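Local coordinates for protein UL37 (Suid herpesvirus 1, PDB 4K70) that is an inner tegument protein of a herpesvirus that probably has an essential role in controlling viral trafficking, and binds calcium in its N-terminal half, at residues 46-57 / 102-112. Numbering follows the deposited sequence.
Sequences WARALRLACRAY and DTTAALTEAGL. With NA (sodium ion), chain L.
With CG beside the backbone N (chi1 -84°) and a second bend at chi2 of -79°, Arg51 folds across to the neighbouring helix and lays its guanidinium over Ala106, whose CB sits above the centre of the group, 3.6 Å from CZ. Each terminal nitrogen then takes a carboxylate. NH2 reaches Asp102 OD1 at 2.9 Å in a nearly straight salt bridge on the syn side of the carboxylate, the two planes only modestly tilted from one another. NH1 meets Glu109 OE1 at 3.1 Å in a more bent bond, here with the planes almost perpendicular. The other Glu109 oxygen, OE2, binds a sodium ion, and a water donates to both Asp102 OD2 and Ala47 O.

Trp46, its CG anti to N (chi1 171°), turns its indole edge toward Thr103, and NE1 gives an in-plane hydrogen bond of 3.0 Å to OG1. That hydroxyl is also hydrogen-bonded to the carbonyl of Val98, so it links both helices to the preceding helix end. Helix segments 46-57 and 102-109 run almost parallel in this mainly helical, strand-free, elongated half of UL37, their axes 9.4 Å apart at closest approach; helix 63-78 touches both Trp46 and Leu112.

Inward from the salt bridges, Leu50 presses CD2 tightly against Thr103, while Cys54 SG rests 3.5 Å from Leu107 CD2 and Cys54 CB faces Ala110 CB. Gly111, with positive phi, closes helix 101-109 in a Schellman motif, after which Leu112 turns back onto Tyr57. Leu112 CD2 lies over one face of the Tyr57 ring, 3.8 Å from its centroid, in a CH-pi contact, and Ala110 O approaches the ring edge near CE2. Arg457 of helix 438-458 touches both Tyr57 and Leu112.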
ATOM      1  N   TRP A  46      13.783  28.978   5.457  1.00 28.49           N
ATOM      2  CA  TRP A  46      13.594  29.248   4.036  1.00 26.64           C
ATOM      3  C   TRP A  46      14.089  30.628   3.587  1.00 28.54           C
ATOM      4  O   TRP A  46      14.867  30.735   2.633  1.00 30.38           O
ATOM      5  CB  TRP A  46      12.134  29.087   3.609  1.00 28.84           C
ATOM      6  CG  TRP A  46      11.958  29.584   2.206  1.00 26.00           C
ATOM      7  CD1 TRP A  46      11.483  30.797   1.822  1.00 27.59           C
ATOM      8  CD2 TRP A  46      12.326  28.897   1.010  1.00 26.22           C
ATOM      9  NE1 TRP A  46      11.509  30.907   0.456  1.00 23.58           N
ATOM     10  CE2 TRP A  46      12.025  29.749  -0.072  1.00 27.36           C
ATOM     11  CE3 TRP A  46      12.873  27.634   0.740  1.00 24.79           C
ATOM     12  CZ2 TRP A  46      12.244  29.381  -1.403  1.00 22.77           C
ATOM     13  CZ3 TRP A  46      13.093  27.268  -0.576  1.00 23.24           C
ATOM     14  CH2 TRP A  46      12.778  28.141  -1.635  1.00 26.05           C
ATOM     15  N   ALA A  47      13.617  31.675   4.259  1.00 30.38           N
ATOM     16  CA  ALA A  47      13.893  33.049   3.838  1.00 31.11           C
ATOM     17  C   ALA A  47      15.392  33.345   3.852  1.00 33.74           C
ATOM     18  O   ALA A  47      15.926  33.931   2.904  1.00 33.07           O
ATOM     19  CB  ALA A  47      13.129  34.030   4.703  1.00 32.06           C
ATOM     20  N   ARG A  48      16.064  32.912   4.916  1.00 29.17           N
ATOM     21  CA  ARG A  48      17.514  33.042   5.039  1.00 27.91           C
ATOM     22  C   ARG A  48      18.228  32.227   3.969  1.00 31.09           C
ATOM     23  O   ARG A  48      19.182  32.697   3.356  1.00 33.76           O
ATOM     24  CB  ARG A  48      17.990  32.561   6.421  1.00 32.92           C
ATOM     25  CG  ARG A  48      17.447  33.344   7.615  1.00 37.55           C
ATOM     26  CD  ARG A  48      17.571  32.521   8.918  1.00 44.83           C
ATOM     27  NE  ARG A  48      18.966  32.209   9.242  1.00 49.38           N
ATOM     28  CZ  ARG A  48      19.354  31.329  10.166  1.00 55.61           C
ATOM     29  NH1 ARG A  48      18.456  30.648  10.870  1.00 50.36           N
ATOM     30  NH2 ARG A  48      20.648  31.124  10.382  1.00 53.00           N
ATOM     31  N   ALA A  49      17.793  30.986   3.763  1.00 27.75           N
ATOM     32  CA  ALA A  49      18.417  30.156   2.742  1.00 29.06           C
ATOM     33  C   ALA A  49      18.263  30.797   1.360  1.00 27.41           C
ATOM     34  O   ALA A  49      19.224  30.903   0.609  1.00 28.53           O
ATOM     35  CB  ALA A  49      17.850  28.738   2.752  1.00 27.53           C
ATOM     36  N   LEU A  50      17.056  31.240   1.033  1.00 28.85           N
ATOM     37  CA  LEU A  50      16.822  31.840  -0.273  1.00 27.94           C
ATOM     38  C   LEU A  50      17.643  33.121  -0.443  1.00 32.48           C
ATOM     39  O   LEU A  50      18.243  33.351  -1.493  1.00 31.61           O
ATOM     40  CB  LEU A  50      15.338  32.150  -0.471  1.00 26.74           C
ATOM     41  CG  LEU A  50      15.097  32.789  -1.833  1.00 30.17           C
ATOM     42  CD1 LEU A  50      15.246  31.729  -2.942  1.00 25.78           C
ATOM     43  CD2 LEU A  50      13.745  33.483  -1.878  1.00 36.59           C
ATOM     44  N   ARG A  51      17.653  33.950   0.595  1.00 28.23           N
ATOM     45  CA  ARG A  51      18.406  35.202   0.584  1.00 33.51           C
ATOM     46  C   ARG A  51      19.898  34.965   0.398  1.00 32.24           C
ATOM     47  O   ARG A  51      20.553  35.676  -0.352  1.00 37.14           O
ATOM     48  CB  ARG A  51      18.151  35.985   1.872  1.00 33.93           C
ATOM     49  CG  ARG A  51      16.904  36.818   1.825  1.00 37.76           C
ATOM     50  CD  ARG A  51      17.162  38.092   1.051  1.00 42.84           C
ATOM     51  NE  ARG A  51      15.932  38.809   0.736  1.00 42.85           N
ATOM     52  CZ  ARG A  51      15.893  39.883  -0.043  1.00 43.06           C
ATOM     53  NH1 ARG A  51      17.020  40.347  -0.567  1.00 47.00           N
ATOM     54  NH2 ARG A  51      14.738  40.492  -0.297  1.00 43.87           N
ATOM     55  N   LEU A  52      20.428  33.956   1.075  1.00 31.71           N
ATOM     56  CA  LEU A  52      21.842  33.610   0.968  1.00 35.63           C
ATOM     57  C   LEU A  52      22.211  33.048  -0.406  1.00 37.47           C
ATOM     58  O   LEU A  52      23.321  33.262  -0.913  1.00 35.86           O
ATOM     59  CB  LEU A  52      22.212  32.596   2.057  1.00 34.82           C
ATOM     60  CG  LEU A  52      22.302  33.144   3.479  1.00 36.24           C
ATOM     61  CD1 LEU A  52      22.296  31.997   4.465  1.00 37.60           C
ATOM     62  CD2 LEU A  52      23.565  33.965   3.629  1.00 40.97           C
ATOM     63  N   ALA A  53      21.289  32.309  -1.009  1.00 33.83           N
ATOM     64  CA  ALA A  53      21.540  31.792  -2.344  1.00 34.69           C
ATOM     65  C   ALA A  53      21.484  32.937  -3.353  1.00 33.59           C
ATOM     66  O   ALA A  53      22.348  33.053  -4.220  1.00 34.34           O
ATOM     67  CB  ALA A  53      20.548  30.698  -2.694  1.00 29.90           C
ATOM     68  N   CYS A  54      20.469  33.785  -3.233  1.00 32.21           N
ATOM     69  CA  CYS A  54      20.336  34.936  -4.112  1.00 34.98           C
ATOM     70  C   CYS A  54      21.541  35.855  -3.993  1.00 39.61           C
ATOM     71  O   CYS A  54      22.033  36.371  -4.991  1.00 39.54           O
ATOM     72  CB  CYS A  54      19.048  35.705  -3.815  1.00 37.62           C
ATOM     73  SG  CYS A  54      17.591  34.872  -4.482  1.00 34.72           S
ATOM     74  N   ARG A  55      22.027  36.040  -2.773  1.00 35.54           N
ATOM     75  CA  ARG A  55      23.206  36.865  -2.564  1.00 39.82           C
ATOM     76  C   ARG A  55      24.450  36.191  -3.122  1.00 43.29           C
ATOM     77  O   ARG A  55      25.361  36.862  -3.607  1.00 41.72           O
ATOM     78  CB  ARG A  55      23.408  37.195  -1.086  1.00 43.44           C
ATOM     79  CG  ARG A  55      24.872  37.147  -0.699  1.00 52.02           C
ATOM     80  CD  ARG A  55      25.289  38.324   0.175  1.00 54.22           C
ATOM     81  NE  ARG A  55      25.064  38.081   1.598  1.00 51.55           N
ATOM     82  CZ  ARG A  55      25.527  37.032   2.274  1.00 57.12           C
ATOM     83  NH1 ARG A  55      26.238  36.090   1.664  1.00 58.66           N
ATOM     84  NH2 ARG A  55      25.268  36.919   3.572  1.00 58.92           N
ATOM     85  N   ALA A  56      24.493  34.867  -3.058  1.00 39.75           N
ATOM     86  CA  ALA A  56      25.612  34.141  -3.647  1.00 41.33           C
ATOM     87  C   ALA A  56      25.736  34.405  -5.161  1.00 45.15           C
ATOM     88  O   ALA A  56      26.843  34.555  -5.685  1.00 45.05           O
ATOM     89  CB  ALA A  56      25.493  32.654  -3.370  1.00 42.47           C
ATOM     90  N   TYR A  57      24.606  34.462  -5.859  1.00 40.20           N
ATOM     91  CA  TYR A  57      24.634  34.688  -7.299  1.00 43.66           C
ATOM     92  C   TYR A  57      25.027  36.127  -7.607  1.00 41.46           C
ATOM     93  O   TYR A  57      25.818  36.375  -8.510  1.00 41.90           O
ATOM     94  CB  TYR A  57      23.287  34.359  -7.946  1.00 39.09           C
ATOM     95  CG  TYR A  57      23.245  34.713  -9.418  1.00 36.75           C
ATOM     96  CD1 TYR A  57      24.000  34.001 -10.344  1.00 41.43           C
ATOM     97  CD2 TYR A  57      22.458  35.758  -9.878  1.00 36.53           C
ATOM     98  CE1 TYR A  57      23.976  34.321 -11.689  1.00 42.70           C
ATOM     99  CE2 TYR A  57      22.426  36.088 -11.227  1.00 41.68           C
ATOM    100  CZ  TYR A  57      23.189  35.370 -12.127  1.00 43.84           C
ATOM    101  OH  TYR A  57      23.164  35.694 -13.471  1.00 46.36           O
ATOM    102  N   ASP A 102       8.588  37.803  -0.342  1.00 31.99           N
ATOM    103  CA  ASP A 102      10.032  38.029  -0.217  1.00 34.33           C
ATOM    104  C   ASP A 102      10.841  37.153  -1.138  1.00 36.76           C
ATOM    105  O   ASP A 102      11.969  37.498  -1.501  1.00 37.68           O
ATOM    106  CB  ASP A 102      10.548  37.848   1.219  1.00 40.45           C
ATOM    107  CG  ASP A 102      12.014  38.298   1.374  1.00 44.21           C
ATOM    108  OD1 ASP A 102      12.373  39.380   0.854  1.00 42.17           O
ATOM    109  OD2 ASP A 102      12.816  37.567   1.992  1.00 46.80           O
ATOM    110  N   THR A 103      10.275  36.003  -1.497  1.00 30.83           N
ATOM    111  CA  THR A 103      10.960  35.076  -2.368  1.00 32.34           C
ATOM    112  C   THR A 103      11.072  35.678  -3.762  1.00 30.32           C
ATOM    113  O   THR A 103      12.133  35.639  -4.384  1.00 30.08           O
ATOM    114  CB  THR A 103      10.204  33.728  -2.438  1.00 32.17           C
ATOM    115  OG1 THR A 103      10.179  33.135  -1.134  1.00 28.23           O
ATOM    116  CG2 THR A 103      10.882  32.782  -3.416  1.00 25.83           C
ATOM    117  N   THR A 104       9.958  36.217  -4.249  1.00 30.99           N
ATOM    118  CA  THR A 104       9.930  36.904  -5.535  1.00 33.68           C
ATOM    119  C   THR A 104      10.843  38.133  -5.512  1.00 35.46           C
ATOM    120  O   THR A 104      11.634  38.342  -6.434  1.00 36.15           O
ATOM    121  CB  THR A 104       8.501  37.356  -5.878  1.00 38.14           C
ATOM    122  OG1 THR A 104       7.650  36.206  -5.970  1.00 37.38           O
ATOM    123  CG2 THR A 104       8.474  38.139  -7.214  1.00 37.95           C
ATOM    124  N   ALA A 105      10.739  38.929  -4.449  1.00 33.39           N
ATOM    125  CA  ALA A 105      11.522  40.156  -4.332  1.00 34.37           C
ATOM    126  C   ALA A 105      13.018  39.850  -4.364  1.00 36.36           C
ATOM    127  O   ALA A 105      13.787  40.544  -5.032  1.00 35.82           O
ATOM    128  CB  ALA A 105      11.140  40.924  -3.060  1.00 30.38           C
ATOM    129  N   ALA A 106      13.426  38.783  -3.687  1.00 33.06           N
ATOM    130  CA  ALA A 106      14.844  38.432  -3.636  1.00 34.58           C
ATOM    131  C   ALA A 106      15.362  37.905  -4.967  1.00 35.25           C
ATOM    132  O   ALA A 106      16.452  38.276  -5.416  1.00 36.22           O
ATOM    133  CB  ALA A 106      15.117  37.432  -2.523  1.00 32.59           C
ATOM    134  N   LEU A 107      14.592  37.020  -5.591  1.00 34.37           N
ATOM    135  CA  LEU A 107      14.974  36.475  -6.883  1.00 33.89           C
ATOM    136  C   LEU A 107      14.992  37.564  -7.961  1.00 32.26           C
ATOM    137  O   LEU A 107      15.895  37.606  -8.790  1.00 37.46           O
ATOM    138  CB  LEU A 107      14.038  35.325  -7.284  1.00 34.09           C
ATOM    139  CG  LEU A 107      14.224  34.023  -6.495  1.00 31.36           C
ATOM    140  CD1 LEU A 107      13.039  33.075  -6.698  1.00 28.43           C
ATOM    141  CD2 LEU A 107      15.534  33.336  -6.866  1.00 29.94           C
ATOM    142  N   THR A 108      13.997  38.444  -7.934  1.00 30.76           N
ATOM    143  CA  THR A 108      13.880  39.512  -8.927  1.00 37.31           C
ATOM    144  C   THR A 108      15.053  40.485  -8.828  1.00 37.68           C
ATOM    145  O   THR A 108      15.714  40.792  -9.825  1.00 36.09           O
ATOM    146  CB  THR A 108      12.559  40.295  -8.768  1.00 33.57           C
ATOM    147  OG1 THR A 108      11.453  39.408  -8.960  1.00 36.69           O
ATOM    148  CG2 THR A 108      12.468  41.421  -9.806  1.00 44.19           C
ATOM    149  N   GLU A 109      15.305  40.947  -7.611  1.00 34.24           N
ATOM    150  CA  GLU A 109      16.397  41.862  -7.309  1.00 40.04           C
ATOM    151  C   GLU A 109      17.752  41.262  -7.683  1.00 40.02           C
ATOM    152  O   GLU A 109      18.650  41.970  -8.133  1.00 40.99           O
ATOM    153  CB  GLU A 109      16.348  42.235  -5.823  1.00 41.05           C
ATOM    154  CG  GLU A 109      17.605  42.874  -5.285  1.00 46.91           C
ATOM    155  CD  GLU A 109      17.539  43.109  -3.787  1.00 48.12           C
ATOM    156  OE1 GLU A 109      17.503  42.116  -3.024  1.00 46.34           O
ATOM    157  OE2 GLU A 109      17.527  44.289  -3.378  1.00 48.84           O
ATOM    158  N   ALA A 110      17.893  39.950  -7.518  1.00 37.19           N
ATOM    159  CA  ALA A 110      19.109  39.268  -7.953  1.00 36.46           C
ATOM    160  C   ALA A 110      19.092  39.051  -9.464  1.00 35.68           C
ATOM    161  O   ALA A 110      20.060  38.551 -10.040  1.00 33.84           O
ATOM    162  CB  ALA A 110      19.270  37.935  -7.230  1.00 36.00           C
ATOM    163  N   GLY A 111      17.987  39.428 -10.104  1.00 37.68           N
ATOM    164  CA  GLY A 111      17.839  39.246 -11.545  1.00 36.97           C
ATOM    165  C   GLY A 111      17.722  37.786 -11.965  1.00 38.40           C
ATOM    166  O   GLY A 111      18.263  37.379 -12.993  1.00 37.99           O
ATOM    167  N   LEU A 112      17.020  36.988 -11.162  1.00 37.41           N
ATOM    168  CA  LEU A 112      16.808  35.576 -11.480  1.00 32.89           C
ATOM    169  C   LEU A 112      15.318  35.301 -11.604  1.00 32.63           C
ATOM    170  O   LEU A 112      14.497  36.169 -11.332  1.00 39.49           O
ATOM    171  CB  LEU A 112      17.405  34.675 -10.397  1.00 34.72           C
ATOM    172  CG  LEU A 112      18.921  34.629 -10.190  1.00 37.50           C
ATOM    173  CD1 LEU A 112      19.257  33.851  -8.930  1.00 33.24           C
ATOM    174  CD2 LEU A 112      19.634  34.024 -11.386  1.00 35.70           C
TER
HETATM  175 NA    NA L1012      16.927  46.373  -4.305  1.00 53.03          NA
HETATM  176  O   HOH W   1      13.811  35.130   1.378  1.00 38.70           O